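Long-range contacts in flap endonuclease 1 (Desulfurococcus amylolyticus, PDB 3ORY), which probably cleaves 5' flaps from branched DNA during replication and repair, as a structure-specific nuclease of the FEN1/XPG family: residues Q48-I53 with T69-G74; N65-S70 with D324-S329; G74-T79 with D331-A336; K96-K101 with A139-E144; A184-D189 with L202-R207. One frame throughout, in Å; residues are numbered along the deposited sequence.

Contact 1 (Q48-I53 with T69-G74); sequences QFLAAI and TSHLSG
Ser-70 and Ile-53 are joined by the polar bond of this contact: Ser-70 OG donates to Ile-53 O over 2.7 Å. The hydroxyl approaches at a C=O...donor angle of 152° and tilted from the carbonyl plane. Ser-70 OG stands beside its own backbone N, anti to the carbonyl carbon (chi1 -70°), which turns it toward the end of the other helix. The same oxygen is also held by Leu-61 N, so two bonds grip a buried hydroxyl, and Ile-53 O, at the first residue to leave helical geometry, gains a partner that the helix no longer supplies. The branched side chain of Ile-53 lies against helix 70-84, its CG2 4.1 Å from Ser-73 OG.

Helices 42-52 and 70-84 belong to the nuclease domain of the PIN-like fold, and the segments 48-52 and 70-74 cross at 107°, their axes 7.6 Å apart at closest. In related FEN1 enzymes the loop between these two helices helps to shape the DNA junction, and the bond from Ser-70 pins the start of that loop to its end.

Such a close approach depends on Gly-74, whose bare CA sits 3.7 Å from the centroid of the Phe-49 ring in a CH-pi contact over the face. The Gly-74 carbonyl carbon also lies over the ring centre. A beta carbon on residue 74 would collide with Phe-49 CG. Phe-49 CB rests 3.7 Å from Ser-70 O. Beside it, Leu-50 and His-71 run side by side in the same direction, with Leu-50 CD2 3.9 Å from His-71 CB.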
# COMPACT_ATOMS: atom_id res chain seq x y z
N GLN A 48 3.57 -4.49 0.91
CA GLN A 48 2.66 -5.62 0.63
C GLN A 48 3.42 -6.84 0.11
O GLN A 48 3.19 -7.96 0.57
CB GLN A 48 1.56 -5.23 -0.36
CG GLN A 48 0.64 -4.11 0.09
CD GLN A 48 0.21 -4.22 1.55
OE1 GLN A 48 -0.16 -5.30 2.04
NE2 GLN A 48 0.22 -3.09 2.24
N PHE A 49 4.34 -6.60 -0.83
CA PHE A 49 5.17 -7.68 -1.40
C PHE A 49 6.08 -8.32 -0.34
O PHE A 49 6.26 -9.55 -0.31
CB PHE A 49 6.00 -7.15 -2.56
CG PHE A 49 5.18 -6.53 -3.67
CD1 PHE A 49 3.95 -7.06 -4.03
CD2 PHE A 49 5.68 -5.43 -4.38
CE1 PHE A 49 3.18 -6.49 -5.06
CE2 PHE A 49 4.93 -4.86 -5.42
CZ PHE A 49 3.68 -5.39 -5.76
N LEU A 50 6.64 -7.48 0.53
CA LEU A 50 7.48 -7.97 1.61
C LEU A 50 6.73 -8.93 2.53
O LEU A 50 7.29 -9.94 2.97
CB LEU A 50 8.08 -6.80 2.42
CG LEU A 50 9.23 -6.04 1.79
CD1 LEU A 50 9.59 -4.79 2.61
CD2 LEU A 50 10.46 -6.94 1.63
N ALA A 51 5.45 -8.64 2.79
CA ALA A 51 4.63 -9.46 3.66
C ALA A 51 4.00 -10.67 2.96
O ALA A 51 3.85 -11.73 3.56
CB ALA A 51 3.53 -8.59 4.31
N ALA A 52 3.63 -10.50 1.69
CA ALA A 52 2.82 -11.53 1.00
C ALA A 52 3.64 -12.57 0.23
O ALA A 52 3.19 -13.70 0.03
CB ALA A 52 1.80 -10.86 0.07
N ILE A 53 4.84 -12.19 -0.20
CA ILE A 53 5.66 -13.08 -1.00
C ILE A 53 6.73 -13.75 -0.13
O ILE A 53 7.67 -13.12 0.32
CB ILE A 53 6.22 -12.36 -2.24
CG1 ILE A 53 5.03 -11.90 -3.11
CG2 ILE A 53 7.13 -13.28 -3.05
CD1 ILE A 53 5.33 -10.77 -3.99
N THR A 69 14.56 -10.54 -1.20
CA THR A 69 14.20 -10.20 -2.58
C THR A 69 12.70 -10.18 -2.81
O THR A 69 12.25 -9.91 -3.93
CB THR A 69 14.85 -11.17 -3.59
OG1 THR A 69 14.49 -12.49 -3.23
CG2 THR A 69 16.37 -11.03 -3.60
N SER A 70 11.92 -10.43 -1.75
CA SER A 70 10.45 -10.49 -1.82
C SER A 70 9.82 -9.28 -2.51
O SER A 70 8.86 -9.42 -3.27
CB SER A 70 9.85 -10.67 -0.42
OG SER A 70 10.12 -11.96 0.10
N HIS A 71 10.38 -8.10 -2.25
CA HIS A 71 9.84 -6.84 -2.78
C HIS A 71 10.03 -6.74 -4.29
O HIS A 71 9.15 -6.24 -4.99
CB HIS A 71 10.53 -5.65 -2.09
CG HIS A 71 12.01 -5.64 -2.24
ND1 HIS A 71 12.81 -6.68 -1.82
CD2 HIS A 71 12.84 -4.72 -2.77
CE1 HIS A 71 14.07 -6.40 -2.09
NE2 HIS A 71 14.12 -5.21 -2.66
N LEU A 72 11.16 -7.25 -4.77
CA LEU A 72 11.46 -7.26 -6.21
C LEU A 72 10.64 -8.31 -6.95
O LEU A 72 10.23 -8.08 -8.08
CB LEU A 72 12.95 -7.50 -6.46
CG LEU A 72 13.90 -6.45 -5.92
CD1 LEU A 72 15.35 -6.87 -6.11
CD2 LEU A 72 13.65 -5.06 -6.54
N SER A 73 10.43 -9.46 -6.31
CA SER A 73 9.62 -10.52 -6.89
C SER A 73 8.18 -10.07 -7.07
O SER A 73 7.60 -10.19 -8.16
CB SER A 73 9.68 -11.76 -6.01
OG SER A 73 9.04 -12.84 -6.64
N GLY A 74 7.60 -9.53 -6.00
CA GLY A 74 6.27 -8.91 -6.08
C GLY A 74 6.18 -7.83 -7.12
O GLY A 74 5.26 -7.83 -7.96

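Contact 2 (N65-S70 with D324-S329); sequences NGRITS and DEHDFS
Asn-65 meets the 324-329 turn loosely, its backbone N 4.4 Å from Asp-327 OD2; that carboxylate oxygen accepts its hydrogen bond from Asn-64 N instead. The side-chain amide of Asn-65 folds over the residue two positions on, placing ND2 3.5 Å above one face of the Arg-67 guanidinium. His-326 CE1 lies 3.8 Å above the opposite face, offset toward the rim, so the flat group is sandwiched. The ring is not stacked flat on it: the two planes are 44° apart. At the guanidinium edge, Arg-67 NH2 comes within 2.9 Å of Glu-325 O, but the angle is too poor for a hydrogen bond. The charge of Arg-67 is instead met by Asp-63, whose OD2 forms a salt bridge with Arg-67 NE and a hydrogen bond with His-326 ND1.

The turn connects helix 315-325 to helix 330-347, so the contact ties the C-terminal helices to the loop between helices 42-52 and 70-84, an area that in other FEN1 proteins lies near the 3'-flap pocket. With an alanine here instead of His-326, Asp-63 is likely to lose a partner and the Arg-67 guanidinium to lose the cover over one face, becoming freer to turn.

Thr-69 comes next and meets two rings: CG2 packs 3.9 Å from His-326 CB, and CB lies 3.8 Å from Phe-328 CE2. With OG1 between the backbone N and the carbonyl carbon (chi1 54°), CG2 is the branch turned to the histidine. Both partners run past the threonine in the opposite sense, and Phe-328 also reaches Ser-73 on helix 70-84.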
# COMPACT_ATOMS: atom_id res chain seq x y z
N ASN A 65 23.36 -13.93 -1.62
CA ASN A 65 24.11 -13.05 -0.72
C ASN A 65 23.34 -12.82 0.59
O ASN A 65 23.69 -11.94 1.37
CB ASN A 65 24.42 -11.72 -1.41
CG ASN A 65 25.69 -11.76 -2.26
OD1 ASN A 65 26.70 -12.37 -1.87
ND2 ASN A 65 25.66 -11.11 -3.41
N GLY A 66 22.30 -13.62 0.80
CA GLY A 66 21.43 -13.50 1.98
C GLY A 66 20.47 -12.32 2.01
O GLY A 66 19.81 -12.10 3.03
N ARG A 67 20.37 -11.56 0.92
CA ARG A 67 19.50 -10.37 0.89
C ARG A 67 18.04 -10.69 0.54
O ARG A 67 17.77 -11.53 -0.33
CB ARG A 67 20.05 -9.33 -0.08
CG ARG A 67 21.45 -8.84 0.26
CD ARG A 67 22.03 -7.99 -0.85
NE ARG A 67 22.11 -8.73 -2.12
CZ ARG A 67 22.84 -8.36 -3.16
NH1 ARG A 67 23.58 -7.26 -3.10
NH2 ARG A 67 22.84 -9.10 -4.26
N ILE A 68 17.11 -10.02 1.22
CA ILE A 68 15.67 -10.18 0.95
C ILE A 68 15.34 -9.73 -0.48
O ILE A 68 15.82 -8.70 -0.93
CB ILE A 68 14.80 -9.45 2.01
CG1 ILE A 68 15.04 -10.06 3.39
CG2 ILE A 68 13.29 -9.50 1.64
CD1 ILE A 68 14.37 -9.31 4.57
N THR A 69 14.56 -10.54 -1.20
CA THR A 69 14.20 -10.20 -2.58
C THR A 69 12.70 -10.18 -2.81
O THR A 69 12.25 -9.91 -3.93
CB THR A 69 14.85 -11.17 -3.59
OG1 THR A 69 14.49 -12.49 -3.23
CG2 THR A 69 16.37 -11.03 -3.60
N SER A 70 11.92 -10.43 -1.75
CA SER A 70 10.45 -10.49 -1.82
C SER A 70 9.82 -9.28 -2.51
O SER A 70 8.86 -9.42 -3.27
CB SER A 70 9.85 -10.67 -0.42
OG SER A 70 10.12 -11.96 0.10
N ASP A 324 20.98 -12.13 -12.42
CA ASP A 324 22.41 -12.03 -12.11
C ASP A 324 22.68 -11.47 -10.71
O ASP A 324 23.46 -12.04 -9.95
CB ASP A 324 23.14 -11.21 -13.16
CG ASP A 324 22.96 -11.76 -14.57
OD1 ASP A 324 22.66 -12.97 -14.70
OD2 ASP A 324 23.11 -11.00 -15.53
N GLU A 325 22.02 -10.38 -10.37
CA GLU A 325 22.26 -9.71 -9.10
C GLU A 325 21.48 -10.31 -7.93
O GLU A 325 21.91 -10.20 -6.77
CB GLU A 325 21.94 -8.22 -9.22
CG GLU A 325 22.97 -7.44 -10.04
CD GLU A 325 22.53 -6.02 -10.39
OE1 GLU A 325 21.74 -5.41 -9.63
OE2 GLU A 325 22.99 -5.51 -11.44
N HIS A 326 20.33 -10.94 -8.21
CA HIS A 326 19.45 -11.41 -7.14
C HIS A 326 19.02 -12.88 -7.23
O HIS A 326 18.13 -13.33 -6.49
CB HIS A 326 18.26 -10.46 -6.97
CG HIS A 326 18.65 -9.09 -6.51
ND1 HIS A 326 19.10 -8.84 -5.23
CD2 HIS A 326 18.68 -7.90 -7.15
CE1 HIS A 326 19.38 -7.55 -5.10
NE2 HIS A 326 19.14 -6.96 -6.26
N ASP A 327 19.65 -13.61 -8.14
CA ASP A 327 19.56 -15.08 -8.20
C ASP A 327 18.16 -15.64 -8.46
O ASP A 327 17.87 -16.77 -8.07
CB ASP A 327 20.19 -15.70 -6.95
CG ASP A 327 21.62 -15.24 -6.74
OD1 ASP A 327 22.48 -15.60 -7.57
OD2 ASP A 327 21.89 -14.51 -5.76
N PHE A 328 17.31 -14.85 -9.12
CA PHE A 328 16.00 -15.34 -9.59
C PHE A 328 16.23 -16.39 -10.66
O PHE A 328 17.27 -16.39 -11.33
CB PHE A 328 15.19 -14.20 -10.20
CG PHE A 328 14.48 -13.33 -9.21
CD1 PHE A 328 13.10 -13.19 -9.26
CD2 PHE A 328 15.19 -12.61 -8.24
CE1 PHE A 328 12.42 -12.37 -8.35
CE2 PHE A 328 14.52 -11.78 -7.32
CZ PHE A 328 13.13 -11.67 -7.38
N SER A 329 15.25 -17.27 -10.84
CA SER A 329 15.36 -18.31 -11.87
C SER A 329 15.33 -17.73 -13.28
O SER A 329 14.39 -17.01 -13.64
CB SER A 329 14.22 -19.33 -11.72
OG SER A 329 13.95 -19.93 -12.97

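Contact 3 (G74-T79 with D331-A336); sequences GLFYRT and DRVSTA
Helices 74-79 and 331-336 run roughly the same way, 34° apart, the axes of these segments 11.6 Å from each other at closest, and two aromatic rings fill the interval. With CG anti to the backbone N (chi1 -179°), Phe-76 extends its ring toward helix 330-347, bringing CE2 to 3.8 Å from the methyl of Ala-336. Tyr-77 touches the same methyl from its own side, CE1 again 3.8 Å from Ala-336 CB. The two rings are themselves set edge against face: Phe-76 CD2 stands 3.5 Å above the centre of the Tyr-77 ring. The Ala-336 methyl is thus touched by both rings.

Farther out, Tyr-77 OH rests 3.6 Å from Arg-332 CB, and no hydrogen bond crosses between the segments. Arg-332 O lies near the plane of the tyrosine ring, at its edge. Val-333 completes the apolar part, its CG1 4.3 Å from Phe-76 CZ.

The rings sit where four helices meet. Val-318 and Leu-322 of helix 315-325 pack on Phe-76, Met-156 of helix 143-156 meets it too, and Val-333 leans on Leu-322 and Val-323, so the C-terminal helices clasp helix 70-84.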
# COMPACT_ATOMS: atom_id res chain seq x y z
N GLY A 74 7.60 -9.53 -6.00
CA GLY A 74 6.27 -8.91 -6.08
C GLY A 74 6.18 -7.83 -7.12
O GLY A 74 5.26 -7.83 -7.96
N LEU A 75 7.13 -6.89 -7.10
CA LEU A 75 7.08 -5.79 -8.03
C LEU A 75 7.13 -6.27 -9.48
O LEU A 75 6.40 -5.77 -10.33
CB LEU A 75 8.21 -4.80 -7.75
CG LEU A 75 8.14 -3.43 -8.43
CD1 LEU A 75 6.91 -2.65 -7.99
CD2 LEU A 75 9.39 -2.64 -8.10
N PHE A 76 7.99 -7.24 -9.76
CA PHE A 76 8.10 -7.81 -11.09
C PHE A 76 6.81 -8.52 -11.53
O PHE A 76 6.16 -8.10 -12.49
CB PHE A 76 9.29 -8.77 -11.15
CG PHE A 76 9.52 -9.40 -12.51
CD1 PHE A 76 9.83 -8.62 -13.62
CD2 PHE A 76 9.45 -10.79 -12.65
CE1 PHE A 76 10.06 -9.22 -14.87
CE2 PHE A 76 9.68 -11.40 -13.90
CZ PHE A 76 9.98 -10.61 -15.00
N TYR A 77 6.43 -9.56 -10.80
CA TYR A 77 5.32 -10.41 -11.22
C TYR A 77 3.96 -9.73 -11.15
O TYR A 77 3.13 -9.93 -12.03
CB TYR A 77 5.33 -11.74 -10.46
CG TYR A 77 6.50 -12.62 -10.86
CD1 TYR A 77 6.57 -13.19 -12.14
CD2 TYR A 77 7.54 -12.90 -9.96
CE1 TYR A 77 7.64 -14.01 -12.52
CE2 TYR A 77 8.62 -13.72 -10.34
CZ TYR A 77 8.66 -14.26 -11.61
OH TYR A 77 9.72 -15.05 -11.98
N ARG A 78 3.73 -8.93 -10.11
CA ARG A 78 2.46 -8.22 -9.97
C ARG A 78 2.30 -7.14 -11.03
O ARG A 78 1.21 -6.97 -11.58
CB ARG A 78 2.31 -7.63 -8.57
CG ARG A 78 1.06 -6.77 -8.36
CD ARG A 78 -0.23 -7.58 -8.54
NE ARG A 78 -0.26 -8.78 -7.70
CZ ARG A 78 -1.37 -9.41 -7.35
NH1 ARG A 78 -2.55 -8.96 -7.75
NH2 ARG A 78 -1.31 -10.50 -6.58
N THR A 79 3.38 -6.42 -11.33
CA THR A 79 3.32 -5.37 -12.36
C THR A 79 3.02 -5.97 -13.73
O THR A 79 2.24 -5.40 -14.50
CB THR A 79 4.59 -4.51 -12.41
OG1 THR A 79 4.80 -3.90 -11.13
CG2 THR A 79 4.47 -3.40 -13.46
N ASP A 331 14.76 -19.29 -16.10
CA ASP A 331 13.59 -19.84 -16.78
C ASP A 331 12.35 -19.02 -16.45
O ASP A 331 11.64 -18.55 -17.36
CB ASP A 331 13.36 -21.31 -16.40
CG ASP A 331 14.32 -22.27 -17.11
OD1 ASP A 331 15.23 -21.82 -17.86
OD2 ASP A 331 14.16 -23.50 -16.93
N ARG A 332 12.09 -18.85 -15.16
CA ARG A 332 10.90 -18.13 -14.72
C ARG A 332 10.91 -16.67 -15.18
O ARG A 332 9.89 -16.17 -15.68
CB ARG A 332 10.69 -18.26 -13.20
CG ARG A 332 10.17 -19.65 -12.79
CD ARG A 332 9.62 -19.67 -11.36
NE ARG A 332 10.69 -19.65 -10.35
CZ ARG A 332 11.34 -20.73 -9.90
NH1 ARG A 332 12.30 -20.59 -8.99
NH2 ARG A 332 11.03 -21.94 -10.37
N VAL A 333 12.06 -16.01 -15.06
CA VAL A 333 12.17 -14.62 -15.49
C VAL A 333 12.03 -14.48 -17.01
O VAL A 333 11.29 -13.61 -17.49
CB VAL A 333 13.48 -13.95 -14.96
CG1 VAL A 333 13.71 -12.61 -15.62
CG2 VAL A 333 13.41 -13.81 -13.45
N SER A 334 12.72 -15.33 -17.76
CA SER A 334 12.64 -15.29 -19.24
C SER A 334 11.22 -15.54 -19.77
O SER A 334 10.74 -14.80 -20.63
CB SER A 334 13.63 -16.26 -19.87
OG SER A 334 14.96 -15.95 -19.48
N THR A 335 10.56 -16.58 -19.25
CA THR A 335 9.17 -16.89 -19.61
C THR A 335 8.24 -15.69 -19.31
O THR A 335 7.45 -15.29 -20.17
CB THR A 335 8.67 -18.17 -18.89
OG1 THR A 335 9.49 -19.28 -19.26
CG2 THR A 335 7.24 -18.50 -19.27
N ALA A 336 8.36 -15.11 -18.11
CA ALA A 336 7.55 -13.95 -17.76
C ALA A 336 7.82 -12.76 -18.69
O ALA A 336 6.88 -12.08 -19.12
CB ALA A 336 7.76 -13.56 -16.30

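Contact 4 (K96-K101 with A139-E144); sequences KPPELK and AKLTEE
Glu-143 N donates to Glu-99 OE2 over 2.9 Å with a nearly straight N-H...acceptor angle of 167°. The amide belongs to the first turn of helix 143-156, and Thr-142 occupies the N-cap position, its own OG1 taking Met-145 N. Glu-99 therefore adds a carboxylate from a distant loop to a helix start that already has its local cap. The bond meets OE2 on the syn side but 31° out of the carboxylate plane. Glu-99 gets there by a bend at chi2 (90°), which folds the acid back over the helix end and sets OE2 3.5 Å from Thr-142 CB. The positive end of the helix dipole would probably favour the charged form of this acid.

The two segments flank helices 102-125 and 128-134, the part that in FEN1 enzymes builds the helical arch through which the flap strand is thought to pass; the contact closes the loop at the arch's base. Lys-101, at the N-cap position of helix 102-125, forms salt bridges through NZ with Asp-94 and Asp-250.

Pro-98 carries the apolar half. Buried, it also meets Tyr-43 and Val-146, while its CB packs 3.9 Å from Leu-141 CD2. The ring crosses the Glu-143 side chain at about a right angle. The two carboxylates are not in contact, Glu-99 OE1 and Glu-143 OE1 being 4.9 Å apart. The second glutamate, bent at its own chi2, makes a long, weak ion pair with Arg-147. Its OE1 ends against the prolines, 3.5 Å from Pro-97 CB and 3.6 Å from Pro-98 CD.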
# COMPACT_ATOMS: atom_id res chain seq x y z
N LYS A 96 10.75 11.12 1.15
CA LYS A 96 11.63 10.72 2.25
C LYS A 96 11.98 9.24 2.16
O LYS A 96 11.17 8.44 1.69
CB LYS A 96 10.97 11.02 3.61
CG LYS A 96 10.81 12.53 3.93
CD LYS A 96 12.16 13.25 3.79
CE LYS A 96 11.98 14.77 3.79
NZ LYS A 96 11.35 15.23 5.06
N PRO A 97 13.19 8.86 2.62
CA PRO A 97 13.51 7.43 2.66
C PRO A 97 12.60 6.69 3.64
O PRO A 97 12.09 7.29 4.60
CB PRO A 97 14.99 7.38 3.11
CG PRO A 97 15.35 8.74 3.54
CD PRO A 97 14.33 9.71 3.03
N PRO A 98 12.36 5.38 3.41
CA PRO A 98 11.41 4.64 4.22
C PRO A 98 11.84 4.55 5.69
O PRO A 98 10.98 4.44 6.58
CB PRO A 98 11.38 3.26 3.56
CG PRO A 98 12.72 3.15 2.88
CD PRO A 98 12.99 4.53 2.39
N GLU A 99 13.15 4.64 5.94
CA GLU A 99 13.66 4.68 7.32
C GLU A 99 13.19 5.90 8.10
O GLU A 99 13.29 5.92 9.33
CB GLU A 99 15.20 4.64 7.36
CG GLU A 99 15.81 3.36 6.77
CD GLU A 99 16.09 3.49 5.28
OE1 GLU A 99 15.48 4.36 4.62
OE2 GLU A 99 16.93 2.72 4.77
N LEU A 100 12.67 6.91 7.40
CA LEU A 100 12.28 8.14 8.07
C LEU A 100 10.79 8.42 7.94
O LEU A 100 10.35 9.55 8.10
CB LEU A 100 13.11 9.32 7.52
CG LEU A 100 14.63 9.17 7.64
CD1 LEU A 100 15.33 10.37 7.00
CD2 LEU A 100 15.06 8.99 9.11
N LYS A 101 10.02 7.37 7.65
CA LYS A 101 8.56 7.46 7.57
C LYS A 101 7.98 7.05 8.91
O LYS A 101 7.89 5.85 9.22
CB LYS A 101 8.05 6.52 6.47
CG LYS A 101 8.40 6.99 5.04
CD LYS A 101 7.60 8.24 4.69
CE LYS A 101 6.15 7.91 4.40
NZ LYS A 101 5.40 9.20 4.24
N ALA A 139 9.61 -7.64 7.56
CA ALA A 139 10.81 -7.11 6.95
C ALA A 139 10.80 -5.58 6.93
O ALA A 139 9.75 -4.96 6.75
CB ALA A 139 10.98 -7.67 5.54
N LYS A 140 11.97 -4.98 7.14
CA LYS A 140 12.12 -3.53 7.01
C LYS A 140 12.33 -3.14 5.55
O LYS A 140 13.12 -3.75 4.84
CB LYS A 140 13.31 -3.04 7.85
CG LYS A 140 13.09 -3.09 9.35
CD LYS A 140 14.39 -2.86 10.15
CE LYS A 140 14.14 -2.95 11.67
NZ LYS A 140 15.38 -2.89 12.49
N LEU A 141 11.62 -2.11 5.10
CA LEU A 141 11.90 -1.52 3.79
C LEU A 141 13.03 -0.51 3.95
O LEU A 141 12.92 0.43 4.73
CB LEU A 141 10.66 -0.83 3.21
CG LEU A 141 10.81 -0.18 1.83
CD1 LEU A 141 11.15 -1.24 0.77
CD2 LEU A 141 9.55 0.59 1.46
N THR A 142 14.12 -0.70 3.20
CA THR A 142 15.26 0.22 3.27
C THR A 142 15.38 1.06 2.00
O THR A 142 14.79 0.74 0.97
CB THR A 142 16.59 -0.54 3.43
OG1 THR A 142 16.92 -1.14 2.17
CG2 THR A 142 16.51 -1.61 4.53
N GLU A 143 16.15 2.13 2.09
CA GLU A 143 16.43 2.99 0.95
C GLU A 143 17.06 2.23 -0.23
O GLU A 143 16.71 2.47 -1.38
CB GLU A 143 17.27 4.20 1.40
CG GLU A 143 17.69 5.19 0.29
CD GLU A 143 16.52 5.79 -0.50
OE1 GLU A 143 15.36 5.81 -0.01
OE2 GLU A 143 16.79 6.22 -1.64
N GLU A 144 17.97 1.29 0.05
CA GLU A 144 18.58 0.46 -1.00
C GLU A 144 17.53 -0.38 -1.74
O GLU A 144 17.58 -0.51 -2.97
CB GLU A 144 19.71 -0.43 -0.44
CG GLU A 144 20.23 -1.51 -1.43
CD GLU A 144 21.39 -2.36 -0.89
OE1 GLU A 144 21.58 -2.43 0.35
OE2 GLU A 144 22.12 -2.96 -1.70

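Contact 5 (A184-D189 with L202-R207); sequences ASQDYD and LTISGR
Gln-186 and Ile-204 face each other from opposite directions, and the closest packing of the contact lies between them: the ethyl tip of Ile-204, CD1, rests 3.7 Å from Gln-186 NE2. Gln-186 is folded at chi2 (-47°), which swings its amide across to the isoleucine. A purely apolar touch, Ala-184 CB to Leu-202 CD2 at 4.1 Å, lies against strand 37-41, where Ile-38 and Ile-40 meet Ala-184.

Toward Thr-203 the fit is looser and runs through water. Gln-186 OE1 and Thr-203 OG1 are 4.2 Å apart, too far for direct bonding, and one water molecule bridges them, donating to Gln-186 OE1 at 2.7 Å and lying 2.9 Å from Thr-203 OG1. The amide oxygen is gripped a second time by Asn-201 N, so two donors, that amide and the water, hold this buried oxygen. Replacing Gln-186 with a leucine would probably leave Asn-201 N and the bridging water without their acceptor.

Ser-185 OG accepts from Asp-187 N at 3.2 Å, an ST turn that bends the chain just past the strand.

Helix 189-192, which begins at the end of segment 184-189, and strand 197-200 follow strand 182-184 as a short beta-alpha-beta unit with parallel strands. Gln-48 of helix 42-52 packs on both Gln-186 and Thr-203, Val-219 of strand 216-225 backs Ile-204, and strand 182-184 itself pairs with strand 37-41.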
# COMPACT_ATOMS: atom_id res chain seq x y z
N ALA A 184 -3.77 3.78 -5.80
CA ALA A 184 -3.84 2.39 -5.35
C ALA A 184 -2.90 2.16 -4.18
O ALA A 184 -1.71 2.50 -4.24
CB ALA A 184 -3.52 1.41 -6.50
N SER A 185 -3.46 1.57 -3.13
CA SER A 185 -2.74 1.33 -1.87
C SER A 185 -3.64 0.49 -0.98
O SER A 185 -4.84 0.41 -1.22
CB SER A 185 -2.47 2.67 -1.17
OG SER A 185 -1.75 2.48 0.03
N GLN A 186 -3.06 -0.13 0.05
CA GLN A 186 -3.86 -0.79 1.09
C GLN A 186 -4.35 0.20 2.14
O GLN A 186 -5.40 -0.02 2.76
CB GLN A 186 -3.10 -1.95 1.76
CG GLN A 186 -2.88 -3.15 0.85
CD GLN A 186 -4.13 -3.58 0.11
OE1 GLN A 186 -4.26 -3.36 -1.10
NE2 GLN A 186 -5.09 -4.15 0.83
N ASP A 187 -3.63 1.30 2.34
CA ASP A 187 -4.14 2.28 3.29
C ASP A 187 -5.00 3.32 2.59
O ASP A 187 -5.13 3.34 1.35
CB ASP A 187 -3.03 2.89 4.17
CG ASP A 187 -1.99 3.62 3.38
OD1 ASP A 187 -2.34 4.29 2.38
OD2 ASP A 187 -0.80 3.52 3.76
N TYR A 188 -5.61 4.18 3.40
CA TYR A 188 -6.63 5.10 2.93
C TYR A 188 -6.10 6.53 2.86
O TYR A 188 -6.87 7.47 2.64
CB TYR A 188 -7.83 4.99 3.88
CG TYR A 188 -8.53 3.65 3.78
CD1 TYR A 188 -9.74 3.51 3.09
CD2 TYR A 188 -7.97 2.51 4.37
CE1 TYR A 188 -10.37 2.26 2.99
CE2 TYR A 188 -8.59 1.28 4.27
CZ TYR A 188 -9.79 1.16 3.59
OH TYR A 188 -10.37 -0.09 3.52
N ASP A 189 -4.79 6.68 3.06
CA ASP A 189 -4.14 8.00 3.14
C ASP A 189 -4.45 8.88 1.95
O ASP A 189 -4.65 10.07 2.11
CB ASP A 189 -2.61 7.85 3.25
CG ASP A 189 -2.16 7.03 4.46
OD1 ASP A 189 -2.93 6.19 4.98
OD2 ASP A 189 -1.01 7.22 4.90
N LEU A 202 -5.11 -4.13 -5.19
CA LEU A 202 -4.49 -4.30 -6.50
C LEU A 202 -3.14 -5.02 -6.43
O LEU A 202 -2.78 -5.76 -7.34
CB LEU A 202 -4.34 -2.95 -7.21
CG LEU A 202 -4.16 -2.97 -8.73
CD1 LEU A 202 -5.48 -3.21 -9.47
CD2 LEU A 202 -3.51 -1.67 -9.17
N THR A 203 -2.41 -4.84 -5.33
CA THR A 203 -1.09 -5.46 -5.19
C THR A 203 -1.17 -6.87 -4.62
O THR A 203 -0.17 -7.58 -4.59
CB THR A 203 -0.15 -4.61 -4.32
OG1 THR A 203 -0.73 -4.42 -3.04
CG2 THR A 203 0.11 -3.26 -4.98
N ILE A 204 -2.36 -7.29 -4.17
CA ILE A 204 -2.51 -8.57 -3.48
C ILE A 204 -3.71 -9.41 -3.95
O ILE A 204 -4.02 -10.41 -3.31
CB ILE A 204 -2.62 -8.39 -1.93
CG1 ILE A 204 -3.83 -7.51 -1.55
CG2 ILE A 204 -1.30 -7.87 -1.34
CD1 ILE A 204 -4.28 -7.63 -0.07
N SER A 205 -4.36 -9.00 -5.03
CA SER A 205 -5.59 -9.68 -5.49
C SER A 205 -5.31 -11.09 -6.02
O SER A 205 -4.17 -11.42 -6.37
CB SER A 205 -6.36 -8.84 -6.52
OG SER A 205 -5.58 -8.55 -7.66
N GLY A 206 -6.35 -11.91 -6.06
CA GLY A 206 -6.23 -13.30 -6.50
C GLY A 206 -6.64 -14.29 -5.42
O GLY A 206 -7.33 -13.93 -4.46
N ARG A 207 -6.20 -15.53 -5.59
CA ARG A 207 -6.61 -16.64 -4.75
C ARG A 207 -5.46 -17.14 -3.89
O ARG A 207 -4.41 -17.51 -4.41
CB ARG A 207 -7.16 -17.77 -5.63
CG ARG A 207 -8.25 -17.31 -6.60
CD ARG A 207 -8.47 -18.29 -7.77
NE ARG A 207 -9.10 -19.58 -7.43
CZ ARG A 207 -9.92 -19.83 -6.40
NH1 ARG A 207 -10.28 -18.88 -5.53
NH2 ARG A 207 -10.40 -21.05 -6.25
O HOH W 1 -2.55 -2.23 -2.90

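Contacts 1, 2 and 3 share helix 70-84 or the loop leading to it: contact 1 lies about 12 Å, centre to centre, from contact 2 and from contact 3. Phe-328 bridges the last two, its CB 3.7 Å from Val-333 CG2. Leu-50 of contact 1 carries the packing on to Ala-139 and Leu-141 of contact 4. Contact 5, about 13 Å from contact 1 between centres, is tied to contact 3 by Arg-78, whose NH2 probably hydrogen-bonds Ser-205 O at 3.0 Å. Asp-187 lies close to a phosphate ion, probably from the crystallisation liquor; as in other FEN1 enzymes, this strand end probably borders the active site, with contact 4, at the arch base, about 20 Å away between centres.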